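Local coordinates for protein polyketide synthase PksJ (Bacillus subtilis subsp. subtilis, PDB 4J1Q) that is a trans-acyltransferase polyketide synthase of the bacillaene assembly line whose ketoreductase domain carries out NADPH-dependent, stereoselective reduction of alpha- and beta-keto groups, at residues R84-M89 / L122-V126; H289-K295 / E309-K314; T378-P384 / K427-M433. All blocks are in the same frame, centred on the assembly; numbering follows the deposited sequence.

Contact 1. Residues R84-M89 / L122-V126; sequences RYQCYM and LFAGV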
loop_
_atom_site.group_PDB
_atom_site.type_symbol
_atom_site.label_atom_id
_atom_site.label_comp_id
_atom_site.label_asym_id
_atom_site.label_seq_id
_atom_site.Cartn_x
_atom_site.Cartn_y
_atom_site.Cartn_z
ATOM N N ARG A 84 -10.002 -7.067 -10.084
ATOM C CA ARG A 84 -10.453 -5.939 -10.873
ATOM C C ARG A 84 -9.449 -4.804 -10.790
ATOM O O ARG A 84 -9.158 -4.153 -11.795
ATOM C CB ARG A 84 -11.824 -5.476 -10.388
ATOM C CG ARG A 84 -12.919 -5.614 -11.431
ATOM C CD ARG A 84 -14.284 -5.344 -10.822
ATOM N NE ARG A 84 -14.622 -6.352 -9.831
ATOM C CZ ARG A 84 -15.189 -6.094 -8.664
ATOM N NH1 ARG A 84 -15.491 -4.849 -8.330
ATOM N NH2 ARG A 84 -15.493 -7.088 -7.850
ATOM N N TYR A 85 -8.925 -4.571 -9.591
ATOM C CA TYR A 85 -7.843 -3.605 -9.358
ATOM C C TYR A 85 -6.614 -3.911 -10.212
ATOM O O TYR A 85 -6.110 -3.045 -10.930
ATOM C CB TYR A 85 -7.456 -3.623 -7.866
ATOM C CG TYR A 85 -6.434 -2.580 -7.485
ATOM C CD1 TYR A 85 -6.835 -1.308 -7.080
ATOM C CD2 TYR A 85 -5.060 -2.862 -7.496
ATOM C CE1 TYR A 85 -5.901 -0.347 -6.693
ATOM C CE2 TYR A 85 -4.131 -1.903 -7.091
ATOM C CZ TYR A 85 -4.563 -0.644 -6.704
ATOM O OH TYR A 85 -3.654 0.313 -6.305
ATOM N N GLN A 86 -6.116 -5.138 -10.125
ATOM C CA GLN A 86 -4.945 -5.526 -10.913
ATOM C C GLN A 86 -5.177 -5.243 -12.399
ATOM O O GLN A 86 -4.341 -4.617 -13.063
ATOM C CB GLN A 86 -4.608 -7.016 -10.701
ATOM C CG GLN A 86 -4.365 -7.394 -9.248
ATOM C CD GLN A 86 -3.555 -8.660 -9.102
ATOM O OE1 GLN A 86 -3.024 -9.184 -10.077
ATOM N NE2 GLN A 86 -3.427 -9.145 -7.880
ATOM N N CYS A 87 -6.355 -5.637 -12.883
ATOM C CA CYS A 87 -6.738 -5.379 -14.266
ATOM C C CYS A 87 -6.715 -3.889 -14.597
ATOM O O CYS A 87 -6.100 -3.471 -15.573
ATOM C CB CYS A 87 -8.115 -5.973 -14.553
ATOM S SG CYS A 87 -8.545 -6.024 -16.307
ATOM N N TYR A 88 -7.365 -3.077 -13.770
ATOM C CA TYR A 88 -7.500 -1.656 -14.091
ATOM C C TYR A 88 -6.171 -0.937 -13.990
ATOM O O TYR A 88 -5.892 -0.029 -14.788
ATOM C CB TYR A 88 -8.520 -0.982 -13.193
ATOM C CG TYR A 88 -9.930 -1.432 -13.440
ATOM C CD1 TYR A 88 -10.305 -1.993 -14.665
ATOM C CD2 TYR A 88 -10.907 -1.264 -12.480
ATOM C CE1 TYR A 88 -11.613 -2.372 -14.910
ATOM C CE2 TYR A 88 -12.206 -1.684 -12.703
ATOM C CZ TYR A 88 -12.556 -2.227 -13.920
ATOM O OH TYR A 88 -13.855 -2.631 -14.117
ATOM N N MET A 89 -5.332 -1.383 -13.044
ATOM C CA MET A 89 -3.984 -0.835 -12.905
ATOM C C MET A 89 -3.176 -1.074 -14.164
ATOM O O MET A 89 -2.464 -0.185 -14.628
ATOM C CB MET A 89 -3.253 -1.440 -11.689
ATOM C CG MET A 89 -3.850 -1.055 -10.350
ATOM S SD MET A 89 -3.948 0.739 -10.101
ATOM C CE MET A 89 -5.713 0.996 -10.333
ATOM N N LEU A 122 -11.134 0.901 -2.682
ATOM C CA LEU A 122 -9.833 0.346 -2.929
ATOM C C LEU A 122 -9.137 0.846 -4.207
ATOM O O LEU A 122 -7.912 0.916 -4.245
ATOM C CB LEU A 122 -9.936 -1.162 -2.934
ATOM C CG LEU A 122 -10.398 -1.735 -1.593
ATOM C CD1 LEU A 122 -10.487 -3.247 -1.682
ATOM C CD2 LEU A 122 -9.456 -1.309 -0.481
ATOM N N PHE A 123 -9.915 1.181 -5.243
ATOM C CA PHE A 123 -9.374 1.772 -6.473
ATOM C C PHE A 123 -8.587 3.053 -6.182
ATOM O O PHE A 123 -7.780 3.465 -6.978
ATOM C CB PHE A 123 -10.506 2.055 -7.475
ATOM C CG PHE A 123 -11.181 0.812 -7.989
ATOM C CD1 PHE A 123 -12.554 0.782 -8.175
ATOM C CD2 PHE A 123 -10.455 -0.343 -8.245
ATOM C CE1 PHE A 123 -13.191 -0.374 -8.598
ATOM C CE2 PHE A 123 -11.073 -1.484 -8.727
ATOM C CZ PHE A 123 -12.449 -1.509 -8.893
ATOM N N ALA A 124 -8.849 3.679 -5.036
ATOM C CA ALA A 124 -8.120 4.878 -4.627
ATOM C C ALA A 124 -6.615 4.592 -4.551
ATOM O O ALA A 124 -5.775 5.508 -4.633
ATOM C CB ALA A 124 -8.626 5.375 -3.268
ATOM N N GLY A 125 -6.282 3.318 -4.346
ATOM C CA GLY A 125 -4.908 2.865 -4.481
ATOM C C GLY A 125 -4.199 3.283 -5.769
ATOM O O GLY A 125 -2.971 3.299 -5.827
ATOM N N VAL A 126 -4.950 3.545 -6.828
ATOM C CA VAL A 126 -4.333 3.922 -8.101
ATOM C C VAL A 126 -3.385 5.107 -7.882
ATOM O O VAL A 126 -2.511 5.391 -8.691
ATOM C CB VAL A 126 -5.372 4.281 -9.162
ATOM C CG1 VAL A 126 -6.066 5.584 -8.805
ATOM C CG2 VAL A 126 -4.698 4.381 -10.524
#
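Aromatic and apolar side chains of helix 81-98 pack here against the short 3-10 turn that leads into helix 126-136, a buried contact in the half of the chain that precedes the NADPH-binding half. Phe123 and Tyr85 reach past each other in opposite directions, and each ring ends beside the backbone of the opposite segment. The edge of the Phe123 ring comes up to the helix, with CE2 3.9 Å from Tyr85 N in the plane of the ring. The same ring meets Tyr88 at a slant: Phe123 CE2 lies 3.8 Å from Tyr88 CD2, and the planes are 54° apart. On the neighbouring ring carbon, Phe123 CD2 touches Tyr85 CD1 at 3.9 Å.

Tyr85 swings CG anti to its backbone N (chi1 -175°), which carries its ring across to the 3-10 turn. There CE1 comes 3.4 Å from Leu122 O, and Gly125 CA comes up to the ring's rim, close to level with it. The hydroxyl passes close to the Gly125 backbone but is hydrogen-bonded to the carbonyl of Ala353, on helix 349-370. Met89 CG, from the next turn of its own helix, sits over the rim of one face of this ring. Further along, the Met89 chain bends at chi2 and chi3 and brings CE 3.5 Å from Val126 CB, while SD lies 3.7 Å from Val126 CG2. Tyr88 OH is held separately by a hydrogen bond to Glu53. Leu122 turns its side chain to Phe357, Ala360, Phe361 and Tyr364 of helix 349-370. Such interlocked aromatic packing of one helix against the turn that opens a later one is ordinary core packing of an alpha/beta fold, consistent with the Rossmann-like, non-catalytic structural subdomain of polyketide ketoreductases.

Contact 2. Residues H289-K295 / E309-K314; sequences HGAGSSK and EVLQPK. With NDP (NADPH dihydro-nicotinamide-adenine-dinucleotide phosphate), chain B.
The irregular segment 289-295 leaves the end of strand 286-289 and runs over one side of helix 304-324, approaching most closely where Gly292 CA and Pro313 CA are 5.4 Å apart. Gly292, with phi at 141°, adopts a backbone shape suited to glycine, and its CA lies against Pro313 CG. The helix is kinked at this point, since Pro313 has no amide hydrogen to offer and Lys314 N makes just a weak bond to Leu311 O. Pro313 O accepts a hydrogen bond from His289 NE2 at 2.8 Å. That bond is bent (139° at the hydrogen), although the oxygen lies in the imidazole plane.

Ala291 CB meets Pro313 CB and also touches the adenine of NADPH, while Val310 CB packs on Ser293 O. Lys314 runs extended past Ala291 O and then turns at its last torsion (chi4 -79°), placing NZ 2.5 Å from NDP O3D and 3.1 Å from NDP O2D. NDP O3D in turn donates to Gly290 O, so both segments grip the nicotinamide ribose. Farther out, Lys295 and Glu309 pair in a salt bridge of uncertain geometry.

Asn355 of helix 349-370 accepts a further bond from Lys314 NZ, and the backbone of His289 pairs with strand 332-338; the contact thus borders that helix through Lys314 and that strand through His289.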
loop_
_atom_site.group_PDB
_atom_site.type_symbol
_atom_site.label_atom_id
_atom_site.label_comp_id
_atom_site.label_asym_id
_atom_site.label_seq_id
_atom_site.Cartn_x
_atom_site.Cartn_y
_atom_site.Cartn_z
ATOM N N HIS A 289 1.436 -9.330 6.966
ATOM C CA HIS A 289 1.530 -9.595 5.540
ATOM C C HIS A 289 2.775 -8.976 4.994
ATOM O O HIS A 289 2.842 -7.781 4.811
ATOM C CB HIS A 289 0.305 -9.068 4.811
ATOM C CG HIS A 289 0.209 -9.518 3.373
ATOM N ND1 HIS A 289 -0.459 -10.619 3.005
ATOM C CD2 HIS A 289 0.696 -8.955 2.215
ATOM C CE1 HIS A 289 -0.417 -10.747 1.670
ATOM N NE2 HIS A 289 0.302 -9.736 1.189
ATOM N N GLY A 290 3.820 -9.781 4.850
ATOM C CA GLY A 290 5.099 -9.267 4.388
ATOM C C GLY A 290 5.475 -9.765 3.014
ATOM O O GLY A 290 6.519 -9.384 2.495
ATOM N N ALA A 291 4.610 -10.566 2.401
ATOM C CA ALA A 291 4.889 -11.108 1.054
ATOM C C ALA A 291 4.921 -10.014 -0.007
ATOM O O ALA A 291 4.045 -9.151 -0.055
ATOM C CB ALA A 291 3.869 -12.172 0.667
ATOM N N GLY A 292 5.866 -10.134 -0.931
ATOM C CA GLY A 292 6.035 -9.151 -1.983
ATOM C C GLY A 292 7.473 -8.884 -2.299
ATOM O O GLY A 292 8.367 -9.314 -1.581
ATOM N N SER A 293 7.689 -8.069 -3.307
ATOM C CA SER A 293 8.985 -7.904 -3.907
ATOM C C SER A 293 8.842 -6.711 -4.836
ATOM O O SER A 293 7.744 -6.388 -5.232
ATOM C CB SER A 293 9.375 -9.168 -4.693
ATOM O OG SER A 293 8.395 -9.512 -5.675
ATOM N N SER A 294 9.920 -5.972 -5.049
ATOM C CA SER A 294 9.922 -4.916 -6.036
ATOM C C SER A 294 10.822 -5.308 -7.188
ATOM O O SER A 294 11.845 -5.980 -6.986
ATOM C CB SER A 294 10.450 -3.648 -5.412
ATOM O OG SER A 294 11.826 -3.800 -5.078
ATOM N N LYS A 295 10.438 -4.914 -8.399
ATOM C CA LYS A 295 11.291 -5.122 -9.552
ATOM C C LYS A 295 11.479 -3.828 -10.311
ATOM O O LYS A 295 10.610 -3.416 -11.075
ATOM C CB LYS A 295 10.697 -6.195 -10.459
ATOM C CG LYS A 295 10.603 -7.550 -9.765
ATOM C CD LYS A 295 10.037 -8.636 -10.650
ATOM C CE LYS A 295 9.969 -9.946 -9.863
ATOM N NZ LYS A 295 11.288 -10.345 -9.274
ATOM N N GLU A 309 3.064 -9.379 -11.717
ATOM C CA GLU A 309 3.790 -10.232 -10.792
ATOM C C GLU A 309 4.120 -9.509 -9.493
ATOM O O GLU A 309 4.121 -10.105 -8.422
ATOM C CB GLU A 309 5.059 -10.716 -11.456
ATOM C CG GLU A 309 5.935 -11.618 -10.615
ATOM C CD GLU A 309 7.336 -11.746 -11.210
ATOM O OE1 GLU A 309 7.483 -12.086 -12.412
ATOM O OE2 GLU A 309 8.307 -11.421 -10.497
ATOM N N VAL A 310 4.409 -8.212 -9.555
ATOM C CA VAL A 310 4.597 -7.517 -8.286
ATOM C C VAL A 310 3.313 -7.080 -7.583
ATOM O O VAL A 310 3.297 -6.999 -6.362
ATOM C CB VAL A 310 5.701 -6.435 -8.299
ATOM C CG1 VAL A 310 6.498 -6.446 -9.592
ATOM C CG2 VAL A 310 5.149 -5.060 -7.945
ATOM N N LEU A 311 2.228 -6.905 -8.335
ATOM C CA LEU A 311 0.909 -6.655 -7.744
ATOM C C LEU A 311 0.376 -7.866 -6.976
ATOM O O LEU A 311 -0.284 -7.709 -5.956
ATOM C CB LEU A 311 -0.115 -6.272 -8.813
ATOM C CG LEU A 311 -0.027 -4.920 -9.501
ATOM C CD1 LEU A 311 -1.031 -4.867 -10.638
ATOM C CD2 LEU A 311 -0.262 -3.763 -8.541
ATOM N N GLN A 312 0.655 -9.065 -7.474
ATOM C CA GLN A 312 -0.068 -10.254 -7.038
ATOM C C GLN A 312 -0.090 -10.447 -5.520
ATOM O O GLN A 312 -1.161 -10.341 -4.905
ATOM C CB GLN A 312 0.445 -11.507 -7.773
ATOM C CG GLN A 312 -0.216 -11.734 -9.129
ATOM C CD GLN A 312 -1.432 -12.636 -9.019
ATOM O OE1 GLN A 312 -1.311 -13.857 -9.075
ATOM N NE2 GLN A 312 -2.604 -12.045 -8.814
ATOM N N PRO A 313 1.101 -10.633 -4.898
ATOM C CA PRO A 313 1.150 -10.974 -3.461
ATOM C C PRO A 313 0.532 -9.925 -2.565
ATOM O O PRO A 313 0.010 -10.258 -1.498
ATOM C CB PRO A 313 2.660 -11.077 -3.157
ATOM C CG PRO A 313 3.340 -10.390 -4.314
ATOM C CD PRO A 313 2.448 -10.598 -5.502
ATOM N N LYS A 314 0.587 -8.658 -2.982
ATOM C CA LYS A 314 0.171 -7.565 -2.097
ATOM C C LYS A 314 -1.304 -7.221 -2.343
ATOM O O LYS A 314 -1.964 -6.549 -1.538
ATOM C CB LYS A 314 1.078 -6.341 -2.297
ATOM C CG LYS A 314 2.429 -6.450 -1.561
ATOM C CD LYS A 314 3.319 -5.248 -1.807
ATOM C CE LYS A 314 4.685 -5.402 -1.149
ATOM N NZ LYS A 314 4.741 -5.124 0.327
HETATM P PA NDP B . 12.215 -9.762 0.826
HETATM O O1A NDP B . 12.101 -9.860 -0.700
HETATM O O2A NDP B . 13.427 -10.187 1.597
HETATM O O5B NDP B . 10.924 -10.444 1.473
HETATM C C5B NDP B . 9.759 -10.703 0.687
HETATM C C4B NDP B . 9.432 -12.170 0.910
HETATM O O4B NDP B . 8.152 -12.439 0.332
HETATM C C3B NDP B . 10.411 -13.048 0.145
HETATM O O3B NDP B . 10.994 -13.901 1.170
HETATM C C2B NDP B . 9.556 -13.861 -0.824
HETATM O O2B NDP B . 9.906 -15.277 -0.753
HETATM C C1B NDP B . 8.149 -13.729 -0.271
HETATM N N9A NDP B . 7.195 -13.738 -1.421
HETATM C C8A NDP B . 7.313 -13.040 -2.607
HETATM N N7A NDP B . 6.200 -13.338 -3.383
HETATM C C5A NDP B . 5.360 -14.181 -2.635
HETATM C C6A NDP B . 4.135 -14.797 -2.884
HETATM N N6A NDP B . 3.480 -14.669 -4.083
HETATM N N1A NDP B . 3.577 -15.586 -1.921
HETATM C C2A NDP B . 4.217 -15.800 -0.745
HETATM N N3A NDP B . 5.424 -15.245 -0.506
HETATM C C4A NDP B . 6.001 -14.398 -1.414
HETATM O O3 NDP B . 11.870 -8.232 1.207
HETATM P PN NDP B . 11.815 -7.752 2.733
HETATM O O1N NDP B . 12.900 -6.681 2.796
HETATM O O2N NDP B . 11.706 -8.932 3.682
HETATM O O5D NDP B . 10.390 -6.992 2.766
HETATM C C5D NDP B . 9.291 -7.419 3.583
HETATM C C4D NDP B . 8.056 -6.579 3.185
HETATM O O4D NDP B . 8.244 -5.222 3.643
HETATM C C3D NDP B . 7.908 -6.500 1.658
HETATM O O3D NDP B . 6.519 -6.631 1.274
HETATM C C2D NDP B . 8.453 -5.148 1.318
HETATM O O2D NDP B . 7.751 -4.636 0.181
HETATM C C1D NDP B . 8.223 -4.298 2.576
HETATM N N1N NDP B . 9.272 -3.284 2.740
HETATM C C2N NDP B . 10.571 -3.630 2.973
HETATM C C3N NDP B . 11.587 -2.651 3.073
HETATM C C7N NDP B . 13.033 -3.067 3.352
HETATM O O7N NDP B . 13.826 -2.204 3.753
HETATM N N7N NDP B . 13.457 -4.324 3.078
HETATM C C4N NDP B . 11.268 -1.283 2.865
HETATM C C5N NDP B . 9.923 -0.960 2.594
HETATM C C6N NDP B . 8.954 -1.991 2.529
HETATM P P2B NDP B . 9.680 -16.273 -2.012
HETATM O O1X NDP B . 10.357 -15.507 -3.170
HETATM O O2X NDP B . 10.356 -17.523 -1.463
HETATM O O3X NDP B . 8.183 -16.412 -2.195
#

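Contact 3. Residues T378-P384 / K427-M433; sequences TISFNWP and KPQVFVM. With NDP (NADPH dihydro-nicotinamide-adenine-dinucleotide phosphate), chain B.
Strands 377-383 and 429-435 run side by side in the parallel sheet of the Rossmann-fold half, their short segments 19° apart in direction. Four backbone hydrogen bonds of 2.7 to 3.0 Å lace them in a regular parallel ladder: Ser380 N to Pro428 O, Val430 N to Ser380 O, Asn382 N to Val430 O and Val432 N to Asn382 O. CA-H...O contacts, such as Gln429 CA to Ser380 O, fill in between.

Apolar contacts gather on the face bearing Phe381 and Val430. These two side chains lie alongside each other, pointing the same way, with Phe381 CD2 4.1 Å from Val430 CG1. Val432 directs CG2 to the edge of the Phe381 ring and to Trp383 CZ3, 3.8 Å away; one face of the Trp383 ring carries Phe381 CB.

At the strand end the coenzyme comes close, with Pro384 O 3.1 Å from NDP C4N, the hydride-carrying carbon of the nicotinamide.

The polar contact lies on the other face, which Ser380, Asn382 and Gln429 share with Phe431. Ser338 and Asp359 hold Asn382 ND2, and the amide oxygen, Asn382 OD1, accepts a hydrogen bond from Gln429 NE2 at 3.1 Å, the two amide planes 55° apart.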
loop_
_atom_site.group_PDB
_atom_site.type_symbol
_atom_site.label_atom_id
_atom_site.label_comp_id
_atom_site.label_asym_id
_atom_site.label_seq_id
_atom_site.Cartn_x
_atom_site.Cartn_y
_atom_site.Cartn_z
ATOM N N THR A 378 -6.335 -3.337 12.415
ATOM C CA THR A 378 -5.652 -3.395 11.122
ATOM C C THR A 378 -4.785 -2.170 10.916
ATOM O O THR A 378 -5.270 -1.044 10.997
ATOM C CB THR A 378 -6.656 -3.454 9.958
ATOM O OG1 THR A 378 -7.671 -4.416 10.252
ATOM C CG2 THR A 378 -5.962 -3.846 8.690
ATOM N N ILE A 379 -3.524 -2.398 10.571
ATOM C CA ILE A 379 -2.595 -1.306 10.328
ATOM C C ILE A 379 -1.783 -1.604 9.085
ATOM O O ILE A 379 -1.350 -2.735 8.886
ATOM C CB ILE A 379 -1.625 -1.130 11.514
ATOM C CG1 ILE A 379 -2.413 -0.924 12.798
ATOM C CG2 ILE A 379 -0.691 0.049 11.279
ATOM C CD1 ILE A 379 -1.559 -0.957 14.050
ATOM N N SER A 380 -1.519 -0.575 8.289
ATOM C CA SER A 380 -0.546 -0.662 7.211
ATOM C C SER A 380 0.612 0.291 7.520
ATOM O O SER A 380 0.383 1.460 7.866
ATOM C CB SER A 380 -1.206 -0.301 5.877
ATOM O OG SER A 380 -0.333 -0.496 4.746
ATOM N N PHE A 381 1.844 -0.219 7.484
ATOM C CA PHE A 381 3.005 0.623 7.765
ATOM C C PHE A 381 3.649 0.992 6.435
ATOM O O PHE A 381 4.042 0.102 5.662
ATOM C CB PHE A 381 4.038 -0.112 8.653
ATOM C CG PHE A 381 3.637 -0.238 10.109
ATOM C CD1 PHE A 381 2.790 -1.254 10.536
ATOM C CD2 PHE A 381 4.163 0.614 11.054
ATOM C CE1 PHE A 381 2.452 -1.394 11.881
ATOM C CE2 PHE A 381 3.827 0.489 12.402
ATOM C CZ PHE A 381 2.977 -0.524 12.816
ATOM N N ASN A 382 3.819 2.287 6.184
ATOM C CA ASN A 382 4.702 2.689 5.106
ATOM C C ASN A 382 6.157 2.783 5.546
ATOM O O ASN A 382 6.577 3.799 6.151
ATOM C CB ASN A 382 4.246 4.002 4.486
ATOM C CG ASN A 382 2.844 3.926 3.962
ATOM O OD1 ASN A 382 1.875 4.236 4.681
ATOM N ND2 ASN A 382 2.716 3.551 2.698
ATOM N N TRP A 383 6.894 1.694 5.316
ATOM C CA TRP A 383 8.272 1.571 5.791
ATOM C C TRP A 383 9.201 2.257 4.849
ATOM O O TRP A 383 9.060 2.129 3.615
ATOM C CB TRP A 383 8.693 0.114 5.856
ATOM C CG TRP A 383 8.054 -0.704 6.948
ATOM C CD1 TRP A 383 7.477 -1.959 6.815
ATOM C CD2 TRP A 383 8.032 -0.415 8.399
ATOM N NE1 TRP A 383 7.052 -2.434 8.034
ATOM C CE2 TRP A 383 7.362 -1.556 9.029
ATOM C CE3 TRP A 383 8.474 0.632 9.198
ATOM C CZ2 TRP A 383 7.189 -1.644 10.406
ATOM C CZ3 TRP A 383 8.243 0.564 10.577
ATOM C CH2 TRP A 383 7.628 -0.560 11.173
ATOM N N PRO A 384 10.238 2.896 5.403
ATOM C CA PRO A 384 11.341 3.300 4.565
ATOM C C PRO A 384 12.298 2.126 4.328
ATOM O O PRO A 384 12.052 0.998 4.795
ATOM C CB PRO A 384 12.017 4.362 5.411
ATOM C CG PRO A 384 11.863 3.835 6.815
ATOM C CD PRO A 384 10.495 3.182 6.830
ATOM N N LYS A 427 -3.941 3.629 14.209
ATOM C CA LYS A 427 -4.380 4.218 12.955
ATOM C C LYS A 427 -4.175 3.205 11.865
ATOM O O LYS A 427 -3.309 2.341 11.971
ATOM C CB LYS A 427 -3.572 5.475 12.667
ATOM C CG LYS A 427 -3.845 6.596 13.646
ATOM C CD LYS A 427 -2.862 7.736 13.451
ATOM C CE LYS A 427 -3.115 8.892 14.414
ATOM N NZ LYS A 427 -4.405 9.573 14.150
ATOM N N PRO A 428 -5.020 3.255 10.843
ATOM C CA PRO A 428 -4.948 2.276 9.762
ATOM C C PRO A 428 -3.634 2.398 8.982
ATOM O O PRO A 428 -3.218 1.460 8.307
ATOM C CB PRO A 428 -6.119 2.668 8.857
ATOM C CG PRO A 428 -7.040 3.489 9.721
ATOM C CD PRO A 428 -6.147 4.197 10.689
ATOM N N GLN A 429 -3.017 3.568 9.027
ATOM C CA GLN A 429 -1.863 3.827 8.194
ATOM C C GLN A 429 -0.856 4.687 8.918
ATOM O O GLN A 429 -1.164 5.807 9.347
ATOM C CB GLN A 429 -2.299 4.520 6.893
ATOM C CG GLN A 429 -1.449 4.183 5.688
ATOM C CD GLN A 429 -1.785 5.072 4.505
ATOM O OE1 GLN A 429 -2.958 5.338 4.231
ATOM N NE2 GLN A 429 -0.762 5.573 3.830
ATOM N N VAL A 430 0.375 4.205 8.954
ATOM C CA VAL A 430 1.452 4.908 9.612
ATOM C C VAL A 430 2.609 4.968 8.629
ATOM O O VAL A 430 3.047 3.954 8.102
ATOM C CB VAL A 430 1.900 4.135 10.878
ATOM C CG1 VAL A 430 3.249 4.649 11.378
ATOM C CG2 VAL A 430 0.852 4.261 11.981
ATOM N N PHE A 431 3.092 6.160 8.372
ATOM C CA PHE A 431 4.185 6.346 7.440
ATOM C C PHE A 431 5.461 6.594 8.236
ATOM O O PHE A 431 5.538 7.541 8.995
ATOM C CB PHE A 431 3.879 7.530 6.531
ATOM C CG PHE A 431 5.027 7.974 5.688
ATOM C CD1 PHE A 431 4.926 7.960 4.329
ATOM C CD2 PHE A 431 6.173 8.491 6.253
ATOM C CE1 PHE A 431 5.955 8.426 3.535
ATOM C CE2 PHE A 431 7.235 8.895 5.470
ATOM C CZ PHE A 431 7.122 8.863 4.100
ATOM N N VAL A 432 6.443 5.735 8.075
ATOM C CA VAL A 432 7.641 5.836 8.883
ATOM C C VAL A 432 8.826 6.219 8.021
ATOM O O VAL A 432 9.049 5.660 6.954
ATOM C CB VAL A 432 7.957 4.521 9.585
ATOM C CG1 VAL A 432 9.214 4.668 10.453
ATOM C CG2 VAL A 432 6.762 4.079 10.412
ATOM N N MET A 433 9.579 7.192 8.502
ATOM C CA MET A 433 10.717 7.717 7.784
ATOM C C MET A 433 11.860 7.811 8.777
ATOM O O MET A 433 11.656 8.213 9.910
ATOM C CB MET A 433 10.385 9.118 7.334
ATOM C CG MET A 433 10.634 9.384 5.881
ATOM S SD MET A 433 9.723 10.876 5.421
ATOM C CE MET A 433 9.820 10.802 3.628
HETATM P PA NDP B . 12.215 -9.762 0.826
HETATM O O1A NDP B . 12.101 -9.860 -0.700
HETATM O O2A NDP B . 13.427 -10.187 1.597
HETATM O O5B NDP B . 10.924 -10.444 1.473
HETATM C C5B NDP B . 9.759 -10.703 0.687
HETATM C C4B NDP B . 9.432 -12.170 0.910
HETATM O O4B NDP B . 8.152 -12.439 0.332
HETATM C C3B NDP B . 10.411 -13.048 0.145
HETATM O O3B NDP B . 10.994 -13.901 1.170
HETATM C C2B NDP B . 9.556 -13.861 -0.824
HETATM O O2B NDP B . 9.906 -15.277 -0.753
HETATM C C1B NDP B . 8.149 -13.729 -0.271
HETATM N N9A NDP B . 7.195 -13.738 -1.421
HETATM C C8A NDP B . 7.313 -13.040 -2.607
HETATM N N7A NDP B . 6.200 -13.338 -3.383
HETATM C C5A NDP B . 5.360 -14.181 -2.635
HETATM C C6A NDP B . 4.135 -14.797 -2.884
HETATM N N6A NDP B . 3.480 -14.669 -4.083
HETATM N N1A NDP B . 3.577 -15.586 -1.921
HETATM C C2A NDP B . 4.217 -15.800 -0.745
HETATM N N3A NDP B . 5.424 -15.245 -0.506
HETATM C C4A NDP B . 6.001 -14.398 -1.414
HETATM O O3 NDP B . 11.870 -8.232 1.207
HETATM P PN NDP B . 11.815 -7.752 2.733
HETATM O O1N NDP B . 12.900 -6.681 2.796
HETATM O O2N NDP B . 11.706 -8.932 3.682
HETATM O O5D NDP B . 10.390 -6.992 2.766
HETATM C C5D NDP B . 9.291 -7.419 3.583
HETATM C C4D NDP B . 8.056 -6.579 3.185
HETATM O O4D NDP B . 8.244 -5.222 3.643
HETATM C C3D NDP B . 7.908 -6.500 1.658
HETATM O O3D NDP B . 6.519 -6.631 1.274
HETATM C C2D NDP B . 8.453 -5.148 1.318
HETATM O O2D NDP B . 7.751 -4.636 0.181
HETATM C C1D NDP B . 8.223 -4.298 2.576
HETATM N N1N NDP B . 9.272 -3.284 2.740
HETATM C C2N NDP B . 10.571 -3.630 2.973
HETATM C C3N NDP B . 11.587 -2.651 3.073
HETATM C C7N NDP B . 13.033 -3.067 3.352
HETATM O O7N NDP B . 13.826 -2.204 3.753
HETATM N N7N NDP B . 13.457 -4.324 3.078
HETATM C C4N NDP B . 11.268 -1.283 2.865
HETATM C C5N NDP B . 9.923 -0.960 2.594
HETATM C C6N NDP B . 8.954 -1.991 2.529
HETATM P P2B NDP B . 9.680 -16.273 -2.012
HETATM O O1X NDP B . 10.357 -15.507 -3.170
HETATM O O2X NDP B . 10.356 -17.523 -1.463
HETATM O O3X NDP B . 8.183 -16.412 -2.195
#

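The three contacts follow one another along the chain, each closing before the next opens. Contact 1 lies in the first half, while contacts 2 and 3 belong to the NADPH-binding half and both touch the coenzyme: contact 2 at the adenine and nicotinamide ribose, contact 3 at the nicotinamide ring. Their centres are about 17 Å apart, with nearest atoms about 7 Å apart. Contacts 1 and 2, about 15 Å between centres, meet where Met89 packs on Leu311, joining helices 81-98 and 304-324 across the two halves. Contact 3 stays about 9 Å from contact 1 at the nearest atoms. Helix 349-370 borders all three, tying the first half to the coenzyme site.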